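Putative transcriptional regulator (TetR/AcrR family) (Acinetobacter sp., PDB 3KNW) probably binds DNA through an N-terminal helix-turn-helix domain and regulates transcription, as other members of the TetR/AcrR family do. Local coordinates at residues F55-K58 with E59-G62; G62-L65 with L66-Y69; D145-R148 with I149-E153. All blocks are in the same frame, centred on the assembly; numbering follows the deposited sequence.

In the fold
Interactions 1 and 2 follow each other on helix 58-81, which leads out of the helix-turn-helix region into the body of the protein; they share Gly-62 and touch where Phe-55 CE1 lies 4.0 Å from Glu-64 CB. Interaction 3 lies across the chain's centre, about 31 Å from interaction 2 and 40 Å from interaction 1 between centres, near the end of helix 126-153. All three are local and partly buried, but their chemistry differs. Residues 55-62 combine a serine N-cap with an aromatic pair, residues 62-69 set a long ion pair against buried leucines, and residues 145-153 rely on backbone bonds and on side chains laid against the neighbouring turn, with four exposed residues.

Interaction 1 of 3, residues F55-K58 with E59-G62; sequences FESK and EAFG
Phe-55 and Phe-61 form an edge-to-face aromatic pair across the N-terminal cap of helix 58-81, at the exit from the predicted helix-turn-helix motif of this TetR-family protein. Phe-55 is the first residue to leave helical geometry after helix 48-54, and the chain needs just two more residues before the next helix begins. The Phe-61 ring brings its CD1 corner over the centre of one Phe-55 face, 3.6 Å above the plane; the ring centroids are 5.0 Å apart and the planes meet at 68°. The Phe-61 CG stands opposite its own main-chain nitrogen (chi1 166°), which sends the ring out beside Phe-55 with its CD1 side facing that ring.

Ser-57 is the N-cap. Its OG sits between the backbone N and the carbonyl carbon and accepts from Ala-60 N at 2.9 Å in an almost straight bond (178°), satisfying an amide that has no preceding helical turn to serve it. The Ser-57 carbonyl then receives Phe-61 N, and that of Lys-58 receives Gly-62 N, so regular helical bonding starts at once.

Both rings also meet Phe-51 and rest on helix 13-30, so that three phenylalanines cluster here, at least two of them against that helix. The extended Lys-58 side chain leads away from residues 59-62, its NZ hydrogen-bonded to Phe-32 O, while Glu-59 OE2 bonds to Ser-125 OG. Outside the cap, Glu-56 touches the first turn through CG alone, 3.9 Å from the methyl CB of Ala-60.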
loop_
_atom_site.group_PDB
_atom_site.type_symbol
_atom_site.label_atom_id
_atom_site.label_comp_id
_atom_site.label_asym_id
_atom_site.label_seq_id
_atom_site.Cartn_x
_atom_site.Cartn_y
_atom_site.Cartn_z
ATOM N N PHE A 55 3.976 -17.959 24.834
ATOM C CA PHE A 55 2.775 -17.305 24.325
ATOM C C PHE A 55 1.580 -18.194 24.467
ATOM O O PHE A 55 1.623 -19.343 24.066
ATOM C CB PHE A 55 2.956 -17.002 22.866
ATOM C CG PHE A 55 4.195 -16.289 22.578
ATOM C CD1 PHE A 55 4.296 -14.961 22.855
ATOM C CD2 PHE A 55 5.260 -16.947 22.030
ATOM C CE1 PHE A 55 5.443 -14.270 22.581
ATOM C CE2 PHE A 55 6.429 -16.295 21.786
ATOM C CZ PHE A 55 6.522 -14.936 22.058
ATOM N N GLU A 56 0.481 -17.670 24.978
ATOM C CA GLU A 56 -0.679 -18.541 25.191
ATOM C C GLU A 56 -1.482 -18.916 23.923
ATOM O O GLU A 56 -2.231 -19.880 23.925
ATOM C CB GLU A 56 -1.577 -17.964 26.301
ATOM C CG GLU A 56 -2.246 -16.615 25.999
ATOM C CD GLU A 56 -3.167 -16.172 27.147
ATOM O OE1 GLU A 56 -2.681 -16.154 28.310
ATOM O OE2 GLU A 56 -4.368 -15.863 26.894
ATOM N N SER A 57 -1.327 -18.181 22.833
ATOM C CA SER A 57 -2.103 -18.471 21.602
ATOM C C SER A 57 -1.475 -17.797 20.409
ATOM O O SER A 57 -0.672 -16.898 20.588
ATOM C CB SER A 57 -3.515 -17.940 21.734
ATOM O OG SER A 57 -3.454 -16.541 21.852
ATOM N N LYS A 58 -1.839 -18.236 19.213
ATOM C CA LYS A 58 -1.392 -17.596 18.010
ATOM C C LYS A 58 -1.669 -16.078 18.101
ATOM O O LYS A 58 -0.858 -15.281 17.695
ATOM C CB LYS A 58 -2.090 -18.191 16.759
ATOM C CG LYS A 58 -1.470 -17.734 15.380
ATOM C CD LYS A 58 -2.403 -17.983 14.186
ATOM C CE LYS A 58 -2.023 -17.095 12.979
ATOM N NZ LYS A 58 -3.097 -17.019 11.939
ATOM N N GLU A 59 -2.786 -15.716 18.708
ATOM C CA GLU A 59 -3.193 -14.336 18.823
ATOM C C GLU A 59 -2.333 -13.544 19.819
ATOM O O GLU A 59 -1.877 -12.443 19.465
ATOM C CB GLU A 59 -4.694 -14.244 19.121
ATOM C CG GLU A 59 -5.283 -12.847 19.106
ATOM C CD GLU A 59 -5.280 -12.143 17.716
ATOM O OE1 GLU A 59 -5.671 -12.780 16.676
ATOM O OE2 GLU A 59 -4.904 -10.946 17.710
ATOM N N ALA A 60 -2.077 -14.073 21.016
ATOM C CA ALA A 60 -1.134 -13.412 21.953
ATOM C C ALA A 60 0.206 -13.104 21.277
ATOM O O ALA A 60 0.793 -12.034 21.445
ATOM C CB ALA A 60 -0.901 -14.263 23.213
ATOM N N PHE A 61 0.662 -14.063 20.498
ATOM C CA PHE A 61 1.949 -14.028 19.870
ATOM C C PHE A 61 1.973 -12.950 18.787
ATOM O O PHE A 61 2.943 -12.203 18.660
ATOM C CB PHE A 61 2.198 -15.402 19.281
ATOM C CG PHE A 61 3.328 -15.458 18.317
ATOM C CD1 PHE A 61 4.630 -15.319 18.754
ATOM C CD2 PHE A 61 3.101 -15.705 16.982
ATOM C CE1 PHE A 61 5.675 -15.424 17.883
ATOM C CE2 PHE A 61 4.147 -15.783 16.103
ATOM C CZ PHE A 61 5.421 -15.646 16.549
ATOM N N GLY A 62 0.904 -12.901 17.997
ATOM C CA GLY A 62 0.711 -11.836 16.997
ATOM C C GLY A 62 0.750 -10.468 17.669
ATOM O O GLY A 62 1.466 -9.596 17.227
#

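Interaction 2 of 3, residues G62-L65 with L66-Y69; sequences GCEL and LKHY
Glu-64 and Lys-67, one turn apart on helix 58-81, cross at an angle and form a long salt bridge, with OE1 of Glu-64 3.7 Å from NZ of Lys-67. Each chain bends to make the approach. Glu-64 folds at chi2 (-54°), turning its carboxylate toward Lys-67, and Lys-67 turns at its last torsion (87°) after an extended run. Glu-64 OE1 also lies 3.9 Å from Lys-67 CD, so the carboxylate runs beside the lysine chain as well as near its ammonium group. Glu-64 OE2 has a second, weak ion-pair partner in Arg-16.

Along the backbone, the four successive i to i+4 bonds from Leu-66 N to Gly-62 O through Tyr-69 N to Leu-65 O are those of a regular alpha-helix. The shortest is His-68 N to Glu-64 O, 2.8 Å. Leu-66 directs its side chain to another side of the helix, and its CG passes 3.7 Å from Gly-62 O.

These different headings let the helix serve several neighbours. Leu-65 packs on Leu-20 and Phe-24 of helix 13-30, and the Tyr-69 ring also meets Phe-24. Leu-66 fits among Met-128 and Met-132 of helix 126-153 and Leu-113 and Met-117 of helix 111-119, joining the N-terminal domain to the larger helical body.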
loop_
_atom_site.group_PDB
_atom_site.type_symbol
_atom_site.label_atom_id
_atom_site.label_comp_id
_atom_site.label_asym_id
_atom_site.label_seq_id
_atom_site.Cartn_x
_atom_site.Cartn_y
_atom_site.Cartn_z
ATOM N N GLY A 62 0.904 -12.901 17.997
ATOM C CA GLY A 62 0.711 -11.836 16.997
ATOM C C GLY A 62 0.750 -10.468 17.669
ATOM O O GLY A 62 1.466 -9.596 17.227
ATOM N N CYS A 63 0.019 -10.295 18.770
ATOM C CA CYS A 63 0.102 -9.043 19.481
ATOM C C CYS A 63 1.547 -8.771 19.924
ATOM O O CYS A 63 2.022 -7.625 19.839
ATOM C CB CYS A 63 -0.854 -8.979 20.677
ATOM S SG CYS A 63 -2.591 -8.980 20.248
ATOM N N GLU A 64 2.267 -9.786 20.392
ATOM C CA GLU A 64 3.608 -9.471 20.900
ATOM C C GLU A 64 4.578 -9.175 19.773
ATOM O O GLU A 64 5.468 -8.336 19.903
ATOM C CB GLU A 64 4.128 -10.522 21.879
ATOM C CG GLU A 64 3.421 -10.436 23.245
ATOM C CD GLU A 64 3.466 -9.013 23.896
ATOM O OE1 GLU A 64 2.430 -8.542 24.483
ATOM O OE2 GLU A 64 4.542 -8.365 23.815
ATOM N N LEU A 65 4.372 -9.855 18.666
ATOM C CA LEU A 65 5.131 -9.637 17.451
ATOM C C LEU A 65 5.019 -8.191 16.992
ATOM O O LEU A 65 6.020 -7.563 16.674
ATOM C CB LEU A 65 4.564 -10.553 16.374
ATOM C CG LEU A 65 5.339 -10.822 15.116
ATOM C CD1 LEU A 65 6.686 -11.378 15.496
ATOM C CD2 LEU A 65 4.544 -11.809 14.258
ATOM N N LEU A 66 3.815 -7.632 16.972
ATOM C CA LEU A 66 3.675 -6.278 16.473
ATOM C C LEU A 66 4.239 -5.295 17.458
ATOM O O LEU A 66 4.781 -4.283 17.061
ATOM C CB LEU A 66 2.220 -5.915 16.142
ATOM C CG LEU A 66 1.606 -6.663 14.944
ATOM C CD1 LEU A 66 0.125 -6.309 14.897
ATOM C CD2 LEU A 66 2.319 -6.438 13.560
ATOM N N LYS A 67 4.066 -5.579 18.741
ATOM C CA LYS A 67 4.552 -4.693 19.789
ATOM C C LYS A 67 6.072 -4.638 19.710
ATOM O O LYS A 67 6.660 -3.553 19.809
ATOM C CB LYS A 67 4.122 -5.153 21.194
ATOM C CG LYS A 67 2.781 -4.582 21.700
ATOM C CD LYS A 67 2.544 -4.922 23.177
ATOM C CE LYS A 67 1.082 -4.715 23.618
ATOM N NZ LYS A 67 0.148 -5.899 23.404
ATOM N N HIS A 68 6.687 -5.812 19.538
ATOM C CA HIS A 68 8.142 -5.943 19.500
ATOM C C HIS A 68 8.688 -5.267 18.274
ATOM O O HIS A 68 9.753 -4.651 18.329
ATOM C CB HIS A 68 8.595 -7.414 19.519
ATOM C CG HIS A 68 10.075 -7.582 19.359
ATOM N ND1 HIS A 68 10.981 -7.079 20.269
ATOM C CD2 HIS A 68 10.809 -8.147 18.368
ATOM C CE1 HIS A 68 12.211 -7.350 19.859
ATOM N NE2 HIS A 68 12.133 -8.008 18.715
ATOM N N TYR A 69 7.952 -5.377 17.181
ATOM C CA TYR A 69 8.292 -4.657 15.965
ATOM C C TYR A 69 8.296 -3.128 16.177
ATOM O O TYR A 69 9.252 -2.454 15.829
ATOM C CB TYR A 69 7.336 -5.045 14.822
ATOM C CG TYR A 69 7.607 -4.275 13.547
ATOM C CD1 TYR A 69 8.748 -4.526 12.789
ATOM C CD2 TYR A 69 6.739 -3.284 13.115
ATOM C CE1 TYR A 69 9.030 -3.805 11.635
ATOM C CE2 TYR A 69 6.990 -2.564 11.949
ATOM C CZ TYR A 69 8.144 -2.824 11.216
ATOM O OH TYR A 69 8.408 -2.108 10.071
#

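Interaction 3 of 3, residues D145-R148 with I149-E153; sequences DLIR and IGQQE
From Asp-145 to Gln-152 the backbone keeps alpha-helical i to i+4 bonding, Ile-149 N meeting Asp-145 O at 3.0 Å and 172° and Gln-152 N meeting Arg-148 O at 2.9 Å. This is the last part of helix 126-153 in the all-helical C-terminal domain of the TetR fold. Of the two bonds between, that from Gln-151 N to Ile-147 O is more bent (138°), and the same amide makes a weak second bond to Arg-148 O. That carbonyl therefore receives two amides, a local i to i+3 component within the turn.

Ile-147 and Gln-151 lie side by side and point the same way, toward helix 162-183. Ile-147 is buried there against Leu-165 and Ala-166, while Gln-151 lies on Pro-162. Gln-151 CG rests 3.4 Å from Ile-147 O, so its chain begins against the preceding turn before extending outward. Gly-150, buried on the helix, donates to Leu-146 O, and it also has backbone hydrogen bonds with Ile-156, further along the chain. Leu-146 and Ile-147 also reach helix 87-100, at Lys-90 and Leu-91 respectively.

On the exposed side, Arg-148 and Gln-152 pass across each other with guanidinium and amide planes 90° apart. They meet through the arginine methylenes rather than its charged end. The Arg-148 chain bends at chi2 and chi3, turning the guanidinium away from this contact, and Gln-152 NE2 lies 3.7 Å from Arg-148 CG. Beside them Ile-149 folds back over the previous turn, its CG1 3.5 Å from Asp-145 O.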
loop_
_atom_site.group_PDB
_atom_site.type_symbol
_atom_site.label_atom_id
_atom_site.label_comp_id
_atom_site.label_asym_id
_atom_site.label_seq_id
_atom_site.Cartn_x
_atom_site.Cartn_y
_atom_site.Cartn_z
ATOM N N ASP A 145 6.720 16.192 14.361
ATOM C CA ASP A 145 7.562 16.874 15.345
ATOM C C ASP A 145 8.850 17.347 14.627
ATOM O O ASP A 145 9.269 18.507 14.751
ATOM C CB ASP A 145 7.918 15.929 16.519
ATOM C CG ASP A 145 6.677 15.541 17.394
ATOM O OD1 ASP A 145 5.689 16.340 17.398
ATOM O OD2 ASP A 145 6.664 14.463 18.078
ATOM N N LEU A 146 9.416 16.457 13.815
ATOM C CA LEU A 146 10.668 16.703 13.121
ATOM C C LEU A 146 10.467 17.735 11.985
ATOM O O LEU A 146 11.262 18.628 11.801
ATOM C CB LEU A 146 11.202 15.345 12.655
ATOM C CG LEU A 146 12.629 15.169 12.235
ATOM C CD1 LEU A 146 13.637 15.560 13.369
ATOM C CD2 LEU A 146 12.808 13.779 11.749
ATOM N N ILE A 147 9.361 17.698 11.261
ATOM C CA ILE A 147 9.174 18.742 10.254
ATOM C C ILE A 147 9.072 20.117 10.936
ATOM O O ILE A 147 9.456 21.162 10.367
ATOM C CB ILE A 147 7.998 18.437 9.339
ATOM C CG1 ILE A 147 8.325 17.202 8.483
ATOM C CG2 ILE A 147 7.685 19.605 8.410
ATOM C CD1 ILE A 147 7.110 16.513 7.857
ATOM N N ARG A 148 8.525 20.144 12.162
ATOM C CA ARG A 148 8.265 21.429 12.800
ATOM C C ARG A 148 9.609 21.980 13.313
ATOM O O ARG A 148 9.961 23.107 12.985
ATOM C CB ARG A 148 7.162 21.352 13.857
ATOM C CG ARG A 148 7.524 21.944 15.192
ATOM C CD ARG A 148 6.489 22.822 15.749
ATOM N NE ARG A 148 5.452 22.070 16.438
ATOM C CZ ARG A 148 4.695 22.570 17.431
ATOM N NH1 ARG A 148 4.873 23.813 17.859
ATOM N NH2 ARG A 148 3.749 21.825 17.999
ATOM N N ILE A 149 10.371 21.163 14.042
ATOM C CA ILE A 149 11.745 21.503 14.377
ATOM C C ILE A 149 12.491 22.015 13.138
ATOM O O ILE A 149 13.153 23.025 13.211
ATOM C CB ILE A 149 12.507 20.358 15.071
ATOM C CG1 ILE A 149 11.926 20.059 16.467
ATOM C CG2 ILE A 149 13.962 20.736 15.283
ATOM C CD1 ILE A 149 12.265 18.632 17.005
ATOM N N GLY A 150 12.345 21.408 11.988
ATOM C CA GLY A 150 13.066 21.883 10.811
ATOM C C GLY A 150 12.607 23.225 10.272
ATOM O O GLY A 150 13.363 23.977 9.666
ATOM N N GLN A 151 11.346 23.516 10.456
ATOM C CA GLN A 151 10.829 24.777 10.007
ATOM C C GLN A 151 11.243 25.889 10.980
ATOM O O GLN A 151 11.477 27.008 10.546
ATOM C CB GLN A 151 9.299 24.688 9.866
ATOM C CG GLN A 151 8.855 23.954 8.584
ATOM C CD GLN A 151 7.371 23.685 8.537
ATOM O OE1 GLN A 151 6.688 23.969 7.543
ATOM N NE2 GLN A 151 6.863 23.122 9.599
ATOM N N GLN A 152 11.315 25.576 12.280
ATOM C CA GLN A 152 11.787 26.535 13.291
ATOM C C GLN A 152 13.198 27.008 12.912
ATOM O O GLN A 152 13.433 28.199 12.913
ATOM C CB GLN A 152 11.903 25.920 14.701
ATOM C CG GLN A 152 10.644 25.685 15.517
ATOM C CD GLN A 152 10.915 24.754 16.750
ATOM O OE1 GLN A 152 12.064 24.713 17.303
ATOM N NE2 GLN A 152 9.862 23.996 17.169
ATOM N N GLU A 153 14.109 26.069 12.594
ATOM C CA GLU A 153 15.523 26.398 12.275
ATOM C C GLU A 153 15.728 26.938 10.877
ATOM O O GLU A 153 16.789 27.415 10.574
ATOM C CB GLU A 153 16.439 25.182 12.267
ATOM C CG GLU A 153 16.364 24.171 13.349
ATOM C CD GLU A 153 16.792 22.783 12.806
ATOM O OE1 GLU A 153 16.609 22.509 11.571
ATOM O OE2 GLU A 153 17.309 21.966 13.622
#